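Endo-beta-mannanase (Rhizomucor miehei, PDB 4QP0) probably hydrolyses internal beta-1,4-mannosidic linkages in mannans, galactomannans and glucomannans, as a secreted glycosidase of glycoside hydrolase family 5. Local coordinates at residues 52-57 / 101-106; 88-93 / 153-158; 270-275 / 306-311. All coordinates share one frame; numbering follows the deposited sequence.

Interaction 1: residues 52-57 / 101-106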
# COMPACT_ATOMS: atom_id res chain seq x y z
N VAL A 52 8.89 -4.90 0.48
CA VAL A 52 8.70 -3.46 0.35
C VAL A 52 7.38 -3.09 -0.39
O VAL A 52 7.02 -3.71 -1.40
CB VAL A 52 9.96 -2.77 -0.23
CG1 VAL A 52 10.26 -3.23 -1.65
CG2 VAL A 52 9.87 -1.25 -0.15
N ARG A 53 6.67 -2.11 0.15
CA ARG A 53 5.47 -1.58 -0.44
C ARG A 53 5.84 -0.32 -1.20
O ARG A 53 6.62 0.49 -0.72
CB ARG A 53 4.47 -1.25 0.65
CG ARG A 53 3.11 -0.80 0.15
CD ARG A 53 2.14 -0.71 1.30
NE ARG A 53 0.91 -0.03 0.91
CZ ARG A 53 0.72 1.29 0.99
NH1 ARG A 53 1.68 2.08 1.46
NH2 ARG A 53 -0.43 1.81 0.60
N THR A 54 5.28 -0.17 -2.40
CA THR A 54 5.65 0.95 -3.28
C THR A 54 4.58 1.24 -4.34
O THR A 54 3.72 0.41 -4.60
CB THR A 54 7.04 0.74 -3.93
OG1 THR A 54 7.40 1.89 -4.71
CG2 THR A 54 7.07 -0.50 -4.81
N TRP A 55 4.69 2.42 -4.95
CA TRP A 55 3.74 2.94 -5.94
C TRP A 55 3.87 2.29 -7.29
O TRP A 55 4.99 2.20 -7.82
CB TRP A 55 4.00 4.44 -6.10
CG TRP A 55 3.47 5.35 -5.00
CD1 TRP A 55 3.54 6.74 -4.96
CD2 TRP A 55 2.76 4.97 -3.77
NE1 TRP A 55 2.96 7.24 -3.83
CE2 TRP A 55 2.46 6.23 -3.07
CE3 TRP A 55 2.35 3.77 -3.19
CZ2 TRP A 55 1.80 6.26 -1.85
CZ3 TRP A 55 1.68 3.81 -1.96
CH2 TRP A 55 1.41 5.03 -1.30
N LEU A 56 2.75 1.85 -7.86
CA LEU A 56 2.69 1.40 -9.26
C LEU A 56 1.59 2.16 -10.01
O LEU A 56 0.82 1.57 -10.78
CB LEU A 56 2.48 -0.11 -9.39
CG LEU A 56 3.25 -0.84 -10.51
CD1 LEU A 56 2.78 -2.27 -10.68
CD2 LEU A 56 3.17 -0.12 -11.85
N PHE A 57 1.53 3.46 -9.76
CA PHE A 57 0.65 4.39 -10.44
C PHE A 57 1.46 5.67 -10.59
O PHE A 57 2.36 5.94 -9.78
CB PHE A 57 -0.61 4.66 -9.60
CG PHE A 57 -0.32 5.26 -8.24
CD1 PHE A 57 -0.34 6.64 -8.06
CD2 PHE A 57 -0.01 4.45 -7.15
CE1 PHE A 57 -0.05 7.19 -6.83
CE2 PHE A 57 0.27 4.99 -5.91
CZ PHE A 57 0.26 6.36 -5.75
N ILE A 101 13.72 -10.16 -2.40
CA ILE A 101 12.81 -9.22 -1.78
C ILE A 101 11.50 -9.21 -2.57
O ILE A 101 11.49 -9.38 -3.78
CB ILE A 101 13.44 -7.82 -1.64
CG1 ILE A 101 14.54 -7.87 -0.57
CG2 ILE A 101 12.39 -6.78 -1.32
CD1 ILE A 101 15.33 -6.59 -0.40
N LYS A 102 10.40 -9.02 -1.85
CA LYS A 102 9.06 -9.11 -2.40
C LYS A 102 8.41 -7.71 -2.47
O LYS A 102 8.79 -6.81 -1.72
CB LYS A 102 8.25 -10.08 -1.56
CG LYS A 102 8.74 -11.51 -1.64
CD LYS A 102 7.67 -12.42 -2.24
CE LYS A 102 8.05 -13.90 -2.15
NZ LYS A 102 8.63 -14.41 -3.43
N LEU A 103 7.45 -7.54 -3.37
CA LEU A 103 6.89 -6.21 -3.65
C LEU A 103 5.39 -6.14 -3.47
O LEU A 103 4.67 -6.98 -3.98
CB LEU A 103 7.22 -5.79 -5.08
CG LEU A 103 8.65 -5.46 -5.49
CD1 LEU A 103 8.81 -5.64 -6.98
CD2 LEU A 103 9.03 -4.04 -5.09
N ILE A 104 4.92 -5.13 -2.74
CA ILE A 104 3.49 -4.83 -2.68
C ILE A 104 3.22 -3.60 -3.55
O ILE A 104 3.60 -2.49 -3.20
CB ILE A 104 3.00 -4.57 -1.23
CG1 ILE A 104 3.20 -5.82 -0.35
CG2 ILE A 104 1.53 -4.19 -1.22
CD1 ILE A 104 2.88 -5.60 1.12
N PHE A 105 2.58 -3.82 -4.70
CA PHE A 105 2.33 -2.74 -5.65
C PHE A 105 0.97 -2.12 -5.43
O PHE A 105 -0.05 -2.82 -5.44
CB PHE A 105 2.43 -3.24 -7.10
CG PHE A 105 3.84 -3.35 -7.63
CD1 PHE A 105 4.73 -2.27 -7.55
CD2 PHE A 105 4.28 -4.51 -8.26
CE1 PHE A 105 6.02 -2.37 -8.05
CE2 PHE A 105 5.57 -4.61 -8.76
CZ PHE A 105 6.44 -3.54 -8.66
N THR A 106 0.94 -0.81 -5.22
CA THR A 106 -0.31 -0.08 -5.05
C THR A 106 -0.68 0.54 -6.40
O THR A 106 0.14 1.20 -7.03
CB THR A 106 -0.19 0.99 -3.94
OG1 THR A 106 0.35 0.38 -2.75
CG2 THR A 106 -1.54 1.61 -3.61
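L56 lays its CD1 methyl over one face of the F105 ring, 3.6 Å from the ring centroid and 22° off the normal, a CH-pi contact. L103 CB lies over the opposite face, farther from the ring plane, both offset toward the rim. On the same side of the sheet T54 CG2 reaches F105 CE1 at 3.9 Å, and V52 CG1 lies alongside L103 CD2 at 3.7 Å. Helices 34-47 and 87-98 cover this layer, with F41 and M44 against V52, and I89 against L56 and F105.

The backbones pair in parallel, V52 with L103 through W55 with T106. Four backbone N-H...O hydrogen bonds alternate between the strands, from V52 N to K102 O (2.9 Å) through T106 N to T54 O (3.1 Å). A fifth, L56 N to T106 O at 2.8 Å, extends the pairing past strand 52-55.

The opposite side is mixed, R53 and T106 with I104 and W55. R53, its CG anti to N (chi1 -175°) and its chain extended, carries the guanidinium to where T106 OG1 sits over one face, 3.7 Å from NH2. These two do not bond: E171 OE1 pairs with R53 NE by a salt bridge and T106 OG1 by a hydrogen bond; E292 and E293 also salt-bridge R53. Helix-covered apolar residues outside and a polar, charged network inside mark adjacent parallel strands of the family 5 TIM barrel.

Interaction 2: residues 88-93 / 153-158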
# COMPACT_ATOMS: atom_id res chain seq x y z
N ARG A 88 10.67 1.04 -16.03
CA ARG A 88 11.19 1.36 -14.70
C ARG A 88 10.69 0.36 -13.64
O ARG A 88 11.41 0.02 -12.70
CB ARG A 88 10.81 2.79 -14.29
CG ARG A 88 11.65 3.89 -14.94
CD ARG A 88 11.34 5.24 -14.31
NE ARG A 88 12.36 6.24 -14.60
CZ ARG A 88 13.42 6.49 -13.84
NH1 ARG A 88 13.62 5.83 -12.70
NH2 ARG A 88 14.28 7.43 -14.21
N ILE A 89 9.44 -0.09 -13.80
CA ILE A 89 8.89 -1.09 -12.90
C ILE A 89 9.58 -2.43 -13.14
O ILE A 89 9.99 -3.10 -12.18
CB ILE A 89 7.35 -1.21 -13.01
CG1 ILE A 89 6.68 0.13 -12.68
CG2 ILE A 89 6.81 -2.30 -12.09
CD1 ILE A 89 7.00 0.70 -11.30
N ASP A 90 9.75 -2.79 -14.42
CA ASP A 90 10.47 -4.01 -14.82
C ASP A 90 11.81 -4.09 -14.10
O ASP A 90 12.19 -5.14 -13.60
CB ASP A 90 10.70 -4.04 -16.35
CG ASP A 90 9.41 -4.25 -17.17
OD1 ASP A 90 8.30 -4.40 -16.61
OD2 ASP A 90 9.51 -4.28 -18.41
N TYR A 91 12.53 -2.98 -14.06
CA TYR A 91 13.84 -2.94 -13.43
C TYR A 91 13.73 -3.11 -11.92
O TYR A 91 14.56 -3.77 -11.30
CB TYR A 91 14.59 -1.67 -13.80
CG TYR A 91 15.99 -1.62 -13.22
CD1 TYR A 91 17.04 -2.33 -13.80
CD2 TYR A 91 16.27 -0.86 -12.07
CE1 TYR A 91 18.32 -2.30 -13.26
CE2 TYR A 91 17.54 -0.82 -11.53
CZ TYR A 91 18.56 -1.53 -12.12
OH TYR A 91 19.82 -1.48 -11.57
N ILE A 92 12.69 -2.51 -11.33
CA ILE A 92 12.45 -2.64 -9.89
C ILE A 92 12.20 -4.10 -9.50
O ILE A 92 12.85 -4.62 -8.58
CB ILE A 92 11.30 -1.73 -9.41
CG1 ILE A 92 11.74 -0.27 -9.45
CG2 ILE A 92 10.86 -2.10 -8.00
CD1 ILE A 92 10.60 0.73 -9.42
N ILE A 93 11.30 -4.75 -10.23
CA ILE A 93 10.98 -6.17 -10.00
C ILE A 93 12.22 -7.05 -10.12
O ILE A 93 12.34 -8.05 -9.42
CB ILE A 93 9.92 -6.68 -11.00
CG1 ILE A 93 8.66 -5.80 -10.97
CG2 ILE A 93 9.54 -8.13 -10.70
CD1 ILE A 93 7.67 -6.13 -12.07
N GLU A 153 4.46 -8.19 -19.88
CA GLU A 153 5.67 -9.01 -19.80
C GLU A 153 6.83 -8.14 -19.29
O GLU A 153 7.00 -7.00 -19.73
CB GLU A 153 6.02 -9.61 -21.16
CG GLU A 153 7.17 -10.61 -21.13
CD GLU A 153 7.59 -11.06 -22.52
OE1 GLU A 153 8.15 -10.24 -23.28
OE2 GLU A 153 7.37 -12.24 -22.84
N ASN A 154 7.62 -8.69 -18.38
CA ASN A 154 8.80 -7.99 -17.90
C ASN A 154 9.82 -7.97 -19.02
O ASN A 154 10.31 -9.02 -19.43
CB ASN A 154 9.38 -8.71 -16.68
CG ASN A 154 10.40 -7.86 -15.93
OD1 ASN A 154 11.38 -7.38 -16.51
ND2 ASN A 154 10.17 -7.69 -14.64
N SER A 155 10.14 -6.78 -19.51
CA SER A 155 11.05 -6.65 -20.66
C SER A 155 12.50 -7.04 -20.35
O SER A 155 13.30 -7.21 -21.26
CB SER A 155 10.97 -5.24 -21.27
OG SER A 155 11.58 -4.27 -20.43
N LEU A 156 12.82 -7.19 -19.06
CA LEU A 156 14.15 -7.63 -18.66
C LEU A 156 14.23 -9.11 -18.26
O LEU A 156 15.32 -9.68 -18.26
CB LEU A 156 14.70 -6.73 -17.55
CG LEU A 156 14.72 -5.22 -17.87
CD1 LEU A 156 14.91 -4.40 -16.60
CD2 LEU A 156 15.75 -4.83 -18.93
N THR A 157 13.10 -9.73 -17.92
CA THR A 157 13.10 -11.12 -17.43
C THR A 157 12.09 -12.05 -18.10
O THR A 157 12.09 -13.26 -17.84
CB THR A 157 12.90 -11.21 -15.90
OG1 THR A 157 11.64 -10.64 -15.55
CG2 THR A 157 14.03 -10.49 -15.14
N GLY A 158 11.21 -11.48 -18.93
CA GLY A 158 10.28 -12.28 -19.72
C GLY A 158 9.06 -12.82 -18.98
O GLY A 158 8.21 -13.48 -19.58
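D90 of helix 87-98 receives two bonds from S155 at a single oxygen. S155 N lies 2.8 Å from D90 OD2 and approaches from above the carboxylate, 64° out of its plane, whereas S155 OG, 2.9 Å from the same OD2, donates to the anti lone pair. The two donors therefore come at OD2 from different directions.

N154 contributes a flat surface instead. Its amide stacks on the D90 carboxylate with the planes 26° apart, the two side chains running antiparallel alongside each other, and N154 OD1 comes within 3.4 Å of D90 CB. With CG anti to its own N (chi1 -167°), N154 sends ND2 on toward the helix backbone, where it makes a weak hydrogen bond to D90 O at 3.4 Å and lies 3.8 Å from I93 CB. Farther along, L156 CD1 packs 3.7 Å from Y91 CA and meets the Y91 ring at its edge.

The loop itself, between helix 136-151 and strand 167-171 of the barrel, is shaped by an Asx turn: N154 OD1 accepts from L156 N at 2.9 Å, in the carbonyl plane. The same residue's backbone oxygen, N154 O, accepts from G158 N at 2.7 Å, a bond that encloses the Asx turn, and G158 has a positive phi.

Two further residues grip the D90 carboxylate directly. R152, immediately before the loop segment, forms a salt bridge to OD2, and Y161 OH hydrogen-bonds OD1; this company would be expected to favour the ionised form. Y161 also packs on I89 and I93, while Q94, one turn on from D90, touches L156 and T157.

Interaction 3: residues 270-275 / 306-311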
# COMPACT_ATOMS: atom_id res chain seq x y z
N TRP A 270 -3.87 5.47 22.53
CA TRP A 270 -4.73 5.31 21.35
C TRP A 270 -4.10 4.46 20.28
O TRP A 270 -4.78 3.65 19.65
CB TRP A 270 -5.13 6.67 20.78
CG TRP A 270 -6.20 6.60 19.71
CD1 TRP A 270 -7.58 6.76 19.86
CD2 TRP A 270 -6.01 6.38 18.26
NE1 TRP A 270 -8.23 6.65 18.66
CE2 TRP A 270 -7.35 6.42 17.66
CE3 TRP A 270 -4.90 6.15 17.45
CZ2 TRP A 270 -7.55 6.24 16.30
CZ3 TRP A 270 -5.12 5.97 16.07
CH2 TRP A 270 -6.41 6.01 15.51
N SER A 271 -2.80 4.64 20.09
CA SER A 271 -2.07 3.97 19.02
C SER A 271 -1.88 2.49 19.29
O SER A 271 -2.07 1.66 18.40
CB SER A 271 -0.71 4.65 18.79
OG SER A 271 -0.88 5.91 18.16
N VAL A 272 -1.49 2.15 20.52
CA VAL A 272 -1.40 0.76 20.92
C VAL A 272 -2.77 0.11 20.80
O VAL A 272 -2.90 -0.97 20.25
CB VAL A 272 -0.90 0.61 22.37
CG1 VAL A 272 -1.04 -0.83 22.83
CG2 VAL A 272 0.55 1.06 22.49
N GLN A 273 -3.79 0.78 21.32
CA GLN A 273 -5.17 0.28 21.18
C GLN A 273 -5.57 0.08 19.71
O GLN A 273 -6.31 -0.85 19.40
CB GLN A 273 -6.17 1.20 21.89
CG GLN A 273 -7.60 0.69 21.89
CD GLN A 273 -7.83 -0.36 22.97
OE1 GLN A 273 -7.92 -0.02 24.15
NE2 GLN A 273 -7.96 -1.62 22.57
N TRP A 274 -5.06 0.93 18.83
CA TRP A 274 -5.35 0.88 17.40
C TRP A 274 -4.82 -0.38 16.75
O TRP A 274 -5.52 -1.01 15.94
CB TRP A 274 -4.76 2.11 16.73
CG TRP A 274 -4.99 2.27 15.24
CD1 TRP A 274 -4.02 2.28 14.24
CD2 TRP A 274 -6.26 2.50 14.55
NE1 TRP A 274 -4.59 2.48 13.01
CE2 TRP A 274 -5.93 2.62 13.12
CE3 TRP A 274 -7.58 2.62 14.94
CZ2 TRP A 274 -6.90 2.84 12.15
CZ3 TRP A 274 -8.56 2.84 13.95
CH2 TRP A 274 -8.22 2.95 12.59
N ILE A 275 -3.58 -0.75 17.11
CA ILE A 275 -2.94 -1.97 16.62
C ILE A 275 -3.70 -3.20 17.15
O ILE A 275 -4.16 -4.03 16.36
CB ILE A 275 -1.45 -2.06 17.04
CG1 ILE A 275 -0.64 -0.91 16.41
CG2 ILE A 275 -0.83 -3.40 16.64
CD1 ILE A 275 0.59 -0.52 17.20
N TYR A 306 8.05 3.48 18.54
CA TYR A 306 8.26 2.31 17.69
C TYR A 306 8.47 1.00 18.49
O TYR A 306 7.79 0.02 18.22
CB TYR A 306 9.40 2.55 16.69
CG TYR A 306 9.02 3.40 15.48
CD1 TYR A 306 9.76 3.31 14.30
CD2 TYR A 306 7.93 4.26 15.51
CE1 TYR A 306 9.42 4.08 13.19
CE2 TYR A 306 7.59 5.02 14.40
CZ TYR A 306 8.34 4.92 13.25
OH TYR A 306 7.99 5.69 12.15
N PRO A 307 9.39 0.99 19.49
CA PRO A 307 9.54 -0.25 20.27
C PRO A 307 8.24 -0.68 20.94
O PRO A 307 7.96 -1.88 21.04
CB PRO A 307 10.60 0.10 21.31
CG PRO A 307 11.40 1.18 20.67
CD PRO A 307 10.42 1.98 19.87
N VAL A 308 7.45 0.29 21.38
CA VAL A 308 6.16 0.03 22.01
C VAL A 308 5.21 -0.59 20.99
O VAL A 308 4.63 -1.65 21.25
CB VAL A 308 5.54 1.30 22.63
CG1 VAL A 308 4.24 0.98 23.36
CG2 VAL A 308 6.53 1.96 23.59
N TRP A 309 5.08 0.06 19.83
CA TRP A 309 4.16 -0.38 18.77
C TRP A 309 4.55 -1.72 18.23
O TRP A 309 3.70 -2.55 17.92
CB TRP A 309 4.14 0.60 17.61
CG TRP A 309 3.61 1.99 17.90
CD1 TRP A 309 3.04 2.47 19.08
CD2 TRP A 309 3.54 3.11 16.96
NE1 TRP A 309 2.66 3.78 18.94
CE2 TRP A 309 2.93 4.22 17.69
CE3 TRP A 309 3.92 3.30 15.63
CZ2 TRP A 309 2.72 5.46 17.10
CZ3 TRP A 309 3.70 4.55 15.05
CH2 TRP A 309 3.11 5.59 15.76
N GLN A 310 5.86 -1.93 18.08
CA GLN A 310 6.39 -3.15 17.51
C GLN A 310 6.20 -4.34 18.47
O GLN A 310 5.78 -5.42 18.05
CB GLN A 310 7.85 -2.95 17.08
CG GLN A 310 7.96 -2.10 15.81
CD GLN A 310 9.38 -1.64 15.48
OE1 GLN A 310 10.33 -1.87 16.24
NE2 GLN A 310 9.53 -0.96 14.34
N GLY A 311 6.47 -4.11 19.76
CA GLY A 311 6.16 -5.06 20.82
C GLY A 311 4.70 -5.45 20.90
O GLY A 311 4.37 -6.58 21.22
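W309 and I275 bring together two neighbouring outer helices of the TIM barrel, 299-315 and 270-284. Helix 270-284 links strand 253-257 to the parallel strand 289-294, and helix 299-315 links that strand to 320-323, so these are the helices of successive beta-alpha-beta units. The short axes run in nearly the same direction, 25° apart, with a closest approach of 9.7 Å.

The indole of W309 lies between them, and each part of it has its own neighbour. W309 CB touches I275 CD1 at 3.7 Å, and the same methyl is 4.0 Å from W309 CG; the two side chains meet at about a right angle. CG is anti to the carbonyl carbon (chi1 -64°) and chi2 is -5°, which folds CD1 back to the CA side and turns the pyrrole edge toward helix 270-275. There W309 CD1 has V272 CG2 at the longer distance of 4.5 Å. W309 NE1 comes closer, 3.5 Å from S271 CB, which is a carbon contact and not a hydrogen bond. Further out, CE2 still faces that CB, and W309 CZ2 reaches S271 OG at 3.8 Å. S271 CB, V272 CG2 and I275 CD1 all approach the ring obliquely.

On the barrel side, L257 of strand 253-257 is touched by S271, I275 and W309 alike, and Y294 also packs on W309. I275 in addition leans on M291 of strand 289-294 and on T312 and V313 of the facing helix. The contact thus wedges an aromatic side chain between helices that pack on the same strands. Towards the surface it finishes in a pair of valines whose side chains cross nearly perpendicularly, V272 CG2 lying 3.8 Å from V308 CG1.

All three contacts belong to one barrel. Interactions 1 and 2 are interleaved along the chain, in the order 52-57, 88-93, 101-106, 153-158, and interaction 3 follows both. Helix 87-98 leads directly into strand 102-106, so the first two touch, I93 packing on L103 and F105, although their centres are about 13 Å apart. Interaction 2 thereby ties an outer loop to the helix that covers the strand pair of interaction 1. Interaction 3 lies among later helices, its centre about 24 Å from that of interaction 1 and about 37 Å from that of interaction 2, with interactions 2 and 3 on opposite sides of the chain's centre. Together they sample the barrel's strand wall and two separate sectors of its outer layer.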